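Local atomic coordinates of ATP-citrate lyase beta-subunit (Chlorobium limicola, PDB entry 6HXJ), a protein that probably takes part in the ATP-dependent cleavage of citrate with coenzyme A to acetyl-CoA and oxaloacetate. Residues V251-V256 with T304-R309; A275-A280 with D390-A395. All coordinates share one frame; numbering follows the deposited sequence.

Contact 1 of 2, residues V251-V256 with T304-R309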
# COMPACT_ATOMS: atom_id res chain seq x y z
N VAL A 251 -14.18 25.99 42.15
CA VAL A 251 -14.26 25.44 43.51
C VAL A 251 -13.71 26.48 44.51
O VAL A 251 -12.58 26.95 44.35
CB VAL A 251 -13.70 24.02 43.75
CG1 VAL A 251 -14.60 22.95 43.14
CG2 VAL A 251 -12.26 23.89 43.28
N LYS A 252 -14.54 26.89 45.47
CA LYS A 252 -14.20 27.91 46.46
C LYS A 252 -14.48 27.37 47.86
O LYS A 252 -15.49 26.71 48.09
CB LYS A 252 -15.01 29.21 46.20
CG LYS A 252 -14.88 29.78 44.79
CD LYS A 252 -15.06 31.28 44.77
CE LYS A 252 -14.51 31.89 43.50
NZ LYS A 252 -14.29 33.36 43.65
N PHE A 253 -13.55 27.60 48.78
CA PHE A 253 -13.75 27.16 50.16
C PHE A 253 -13.22 28.21 51.13
O PHE A 253 -12.10 28.69 50.97
CB PHE A 253 -13.14 25.77 50.43
CG PHE A 253 -13.17 25.33 51.87
CD1 PHE A 253 -14.32 24.75 52.42
CD2 PHE A 253 -12.05 25.47 52.69
CE1 PHE A 253 -14.34 24.34 53.76
CE2 PHE A 253 -12.08 25.07 54.02
CZ PHE A 253 -13.23 24.50 54.55
N VAL A 254 -14.06 28.59 52.11
CA VAL A 254 -13.72 29.54 53.17
C VAL A 254 -14.13 28.92 54.51
O VAL A 254 -15.28 28.49 54.67
CB VAL A 254 -14.35 30.95 52.97
CG1 VAL A 254 -13.82 31.92 54.02
CG2 VAL A 254 -14.09 31.50 51.57
N GLU A 255 -13.21 28.89 55.46
CA GLU A 255 -13.48 28.33 56.78
C GLU A 255 -13.99 29.41 57.72
O GLU A 255 -13.37 30.47 57.85
CB GLU A 255 -12.22 27.64 57.34
CG GLU A 255 -12.52 26.56 58.38
CD GLU A 255 -11.35 25.72 58.86
OE1 GLU A 255 -10.44 25.41 58.05
OE2 GLU A 255 -11.36 25.32 60.05
N VAL A 256 -15.15 29.15 58.33
CA VAL A 256 -15.75 30.06 59.30
C VAL A 256 -15.42 29.50 60.70
O VAL A 256 -15.70 28.32 60.94
CB VAL A 256 -17.27 30.27 59.08
CG1 VAL A 256 -17.88 31.20 60.12
CG2 VAL A 256 -17.53 30.82 57.68
N THR A 304 -15.63 18.11 48.91
CA THR A 304 -16.46 17.29 49.81
C THR A 304 -15.62 16.82 50.98
O THR A 304 -16.02 17.03 52.11
CB THR A 304 -17.10 16.10 49.05
OG1 THR A 304 -17.82 16.58 47.92
CG2 THR A 304 -18.01 15.25 49.92
N GLU A 305 -14.44 16.23 50.69
CA GLU A 305 -13.49 15.70 51.67
C GLU A 305 -13.09 16.76 52.71
O GLU A 305 -13.21 16.49 53.91
CB GLU A 305 -12.30 15.05 50.98
CG GLU A 305 -12.67 13.65 50.51
CD GLU A 305 -11.63 12.88 49.72
OE1 GLU A 305 -10.41 13.04 50.00
OE2 GLU A 305 -12.03 12.06 48.86
N THR A 306 -12.74 17.97 52.25
CA THR A 306 -12.36 19.12 53.07
C THR A 306 -13.49 19.50 54.06
O THR A 306 -13.22 19.73 55.25
CB THR A 306 -12.03 20.32 52.14
OG1 THR A 306 -11.11 19.93 51.13
CG2 THR A 306 -11.49 21.54 52.88
N ILE A 307 -14.75 19.54 53.57
CA ILE A 307 -15.95 19.90 54.33
C ILE A 307 -16.22 18.88 55.45
O ILE A 307 -16.58 19.27 56.57
CB ILE A 307 -17.15 20.15 53.39
CG1 ILE A 307 -16.89 21.46 52.61
CG2 ILE A 307 -18.50 20.26 54.14
CD1 ILE A 307 -17.50 21.52 51.31
N CYS A 308 -15.99 17.60 55.17
CA CYS A 308 -16.17 16.50 56.11
C CYS A 308 -15.11 16.52 57.22
O CYS A 308 -15.41 16.16 58.37
CB CYS A 308 -16.18 15.17 55.37
SG CYS A 308 -17.45 15.03 54.07
N ARG A 309 -13.87 16.96 56.88
CA ARG A 309 -12.75 17.07 57.82
C ARG A 309 -12.99 18.17 58.90
O ARG A 309 -12.36 18.12 59.95
CB ARG A 309 -11.43 17.32 57.06
CG ARG A 309 -10.85 16.10 56.33
CD ARG A 309 -9.72 16.49 55.38
NE ARG A 309 -9.55 15.54 54.27
CZ ARG A 309 -8.94 15.81 53.11
NH1 ARG A 309 -8.42 17.02 52.90
NH2 ARG A 309 -8.86 14.89 52.16

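Contact 2 of 2, residues A275-A280 with D390-A395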
# COMPACT_ATOMS: atom_id res chain seq x y z
N ALA A 275 -26.40 30.32 53.04
CA ALA A 275 -25.71 30.91 54.19
C ALA A 275 -26.63 31.88 54.91
O ALA A 275 -26.72 31.83 56.14
CB ALA A 275 -24.44 31.61 53.74
N ASP A 276 -27.35 32.74 54.15
CA ASP A 276 -28.32 33.72 54.66
C ASP A 276 -29.40 32.98 55.44
O ASP A 276 -29.76 33.43 56.53
CB ASP A 276 -28.98 34.49 53.50
CG ASP A 276 -28.20 35.61 52.83
OD1 ASP A 276 -26.95 35.57 52.86
OD2 ASP A 276 -28.85 36.52 52.24
N ALA A 277 -29.90 31.85 54.87
CA ALA A 277 -30.94 30.99 55.44
C ALA A 277 -30.51 30.45 56.79
O ALA A 277 -31.30 30.52 57.74
CB ALA A 277 -31.27 29.85 54.49
N VAL A 278 -29.25 29.99 56.91
CA VAL A 278 -28.69 29.47 58.15
C VAL A 278 -28.66 30.55 59.25
O VAL A 278 -29.17 30.32 60.35
CB VAL A 278 -27.30 28.82 57.95
CG1 VAL A 278 -26.64 28.48 59.29
CG2 VAL A 278 -27.41 27.56 57.09
N VAL A 279 -28.08 31.73 58.92
CA VAL A 279 -27.97 32.88 59.83
C VAL A 279 -29.37 33.32 60.30
O VAL A 279 -29.59 33.45 61.51
CB VAL A 279 -27.17 34.05 59.19
CG1 VAL A 279 -27.12 35.26 60.12
CG2 VAL A 279 -25.76 33.61 58.82
N ALA A 280 -30.30 33.52 59.34
CA ALA A 280 -31.68 33.93 59.56
C ALA A 280 -32.43 32.94 60.47
O ALA A 280 -33.19 33.38 61.35
CB ALA A 280 -32.42 34.10 58.23
N ASP A 390 -35.26 25.54 52.00
CA ASP A 390 -36.14 24.99 53.04
C ASP A 390 -35.58 23.73 53.69
O ASP A 390 -36.12 23.30 54.70
CB ASP A 390 -37.58 24.81 52.58
CG ASP A 390 -38.36 26.12 52.54
OD1 ASP A 390 -37.75 27.20 52.74
OD2 ASP A 390 -39.60 26.06 52.34
N ILE A 391 -34.45 23.20 53.18
CA ILE A 391 -33.76 22.08 53.83
C ILE A 391 -33.03 22.58 55.08
O ILE A 391 -32.83 21.80 56.01
CB ILE A 391 -32.84 21.25 52.90
CG1 ILE A 391 -31.85 22.13 52.10
CG2 ILE A 391 -33.69 20.35 51.99
CD1 ILE A 391 -30.66 21.37 51.47
N VAL A 392 -32.68 23.89 55.12
CA VAL A 392 -32.04 24.56 56.25
C VAL A 392 -32.99 24.53 57.46
O VAL A 392 -32.54 24.34 58.59
CB VAL A 392 -31.58 25.99 55.86
CG1 VAL A 392 -31.22 26.84 57.07
CG2 VAL A 392 -30.44 25.96 54.85
N ASP A 393 -34.31 24.63 57.22
CA ASP A 393 -35.33 24.59 58.28
C ASP A 393 -35.40 23.20 58.88
O ASP A 393 -35.30 23.04 60.10
CB ASP A 393 -36.71 25.02 57.73
CG ASP A 393 -36.79 26.37 56.99
OD1 ASP A 393 -35.76 27.09 56.93
OD2 ASP A 393 -37.89 26.69 56.45
N LEU A 394 -35.49 22.19 58.00
CA LEU A 394 -35.55 20.77 58.34
C LEU A 394 -34.33 20.35 59.15
O LEU A 394 -34.44 19.51 60.06
CB LEU A 394 -35.66 19.94 57.06
CG LEU A 394 -37.09 19.63 56.61
CD1 LEU A 394 -37.85 20.86 56.13
CD2 LEU A 394 -37.08 18.62 55.52
N ALA A 395 -33.17 20.97 58.86
CA ALA A 395 -31.90 20.74 59.53
C ALA A 395 -31.87 21.42 60.90
O ALA A 395 -31.39 20.82 61.86
CB ALA A 395 -30.76 21.23 58.66

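Contact 1 of 2, residues V251-V256 with T304-R309
Strand 250-255 and helix 297-309 meet here in a buried, apolar strand-to-helix contact, carried by Phe253 against Thr306 and Ile307 at one border of the mixed sheet. The closest CA atoms across the two segments are those of Phe253 and Ile307, 8.7 Å apart, a gap that the phenyl ring bridges. CG of Phe253 stands anti to the backbone N (chi1 173°), which extends the ring from the strand toward the helix. Thr306 places its methyl over the middle of one ring face: CG2 is 3.8 Å from the centroid of the Phe253 ring and 13° off its normal, a CH-pi contact. Ile307 comes in obliquely with its CG1 methylene, 4.0 Å from Phe253 CE1. The domain has a flavodoxin-like fold, in which helix 297-309 connects parallel strands 287-292 and 315-318, while strand 250-255 runs antiparallel beside 287-292 as an added border strand. OG1 of Thr306 is hydrogen-bonded to the Ala302 carbonyl one turn back, so its polar branch is satisfied within the helix while the methyl serves the ring. Ile240 of helix 235-246 touches both Phe253 and Thr306, and Ile307 also rests on Ala289 of strand 287-292. Leu310, just beyond the helix, packs on Phe253 as well.

Contact 2 of 2, residues A275-A280 with D390-A395
Two helices that cover the same face of the flavodoxin-like domain pack together here: helix 268-280, from the beta-alpha-beta crossover between strands 261-266 and 287-292, and the C-terminal helix 391-397. Val392 carries the contact from its side, and its CA lies 6.2 Å from the CA of Val278. With CG1 anti to the backbone N (chi1 166°), Val392 presents both methyls to the other helix. CG1 settles against the peptide between Ala277 and Val278, 3.7 Å from Ala277 C, and also lies 4.0 Å from Ala277 CB. The second methyl shares the same neighbours: CG2 of Val392 is 4.0 Å from Ala277 CB. Val278 lies across Val392 at about a right angle, bringing its CG2 to 3.9 Å from Val392 CG1. The small side chain of Ala277 probably lets the valine methyl come up to the helix backbone. Replacing Val392 with an alanine would remove both methyls and would probably leave Ala277 and Val278 facing a gap between the helices. Ile391 turns to the sheet instead, touching Ile317, and Asp276 OD2 accepts hydrogen bonds from the backbone of another protein chain. Beside the junction Asp393 forms a long, weak ion pair with Arg281. All three touching residues are buried and meet through apolar groups, so the pairing depends on van der Waals fit and exclusion of water rather than on directional bonds.

Overall arrangement
Contacts 1 and 2 belong to the citrate-binding domain and lie on opposite faces of its mixed sheet. Helix 297-309 covers one face in contact 1, whereas helices 268-280 and 391-397 cover the other in contact 2. Their centres are 18 Å apart and their nearest atoms about 8 Å, so they do not touch. Along the chain the segments alternate, which interlocks the two contacts in sequence: 275-280 falls between the partners of contact 1, and 304-309 between those of contact 2. A bound citrate lies about 14 Å from the Ile307 side chain, too far for direct contact.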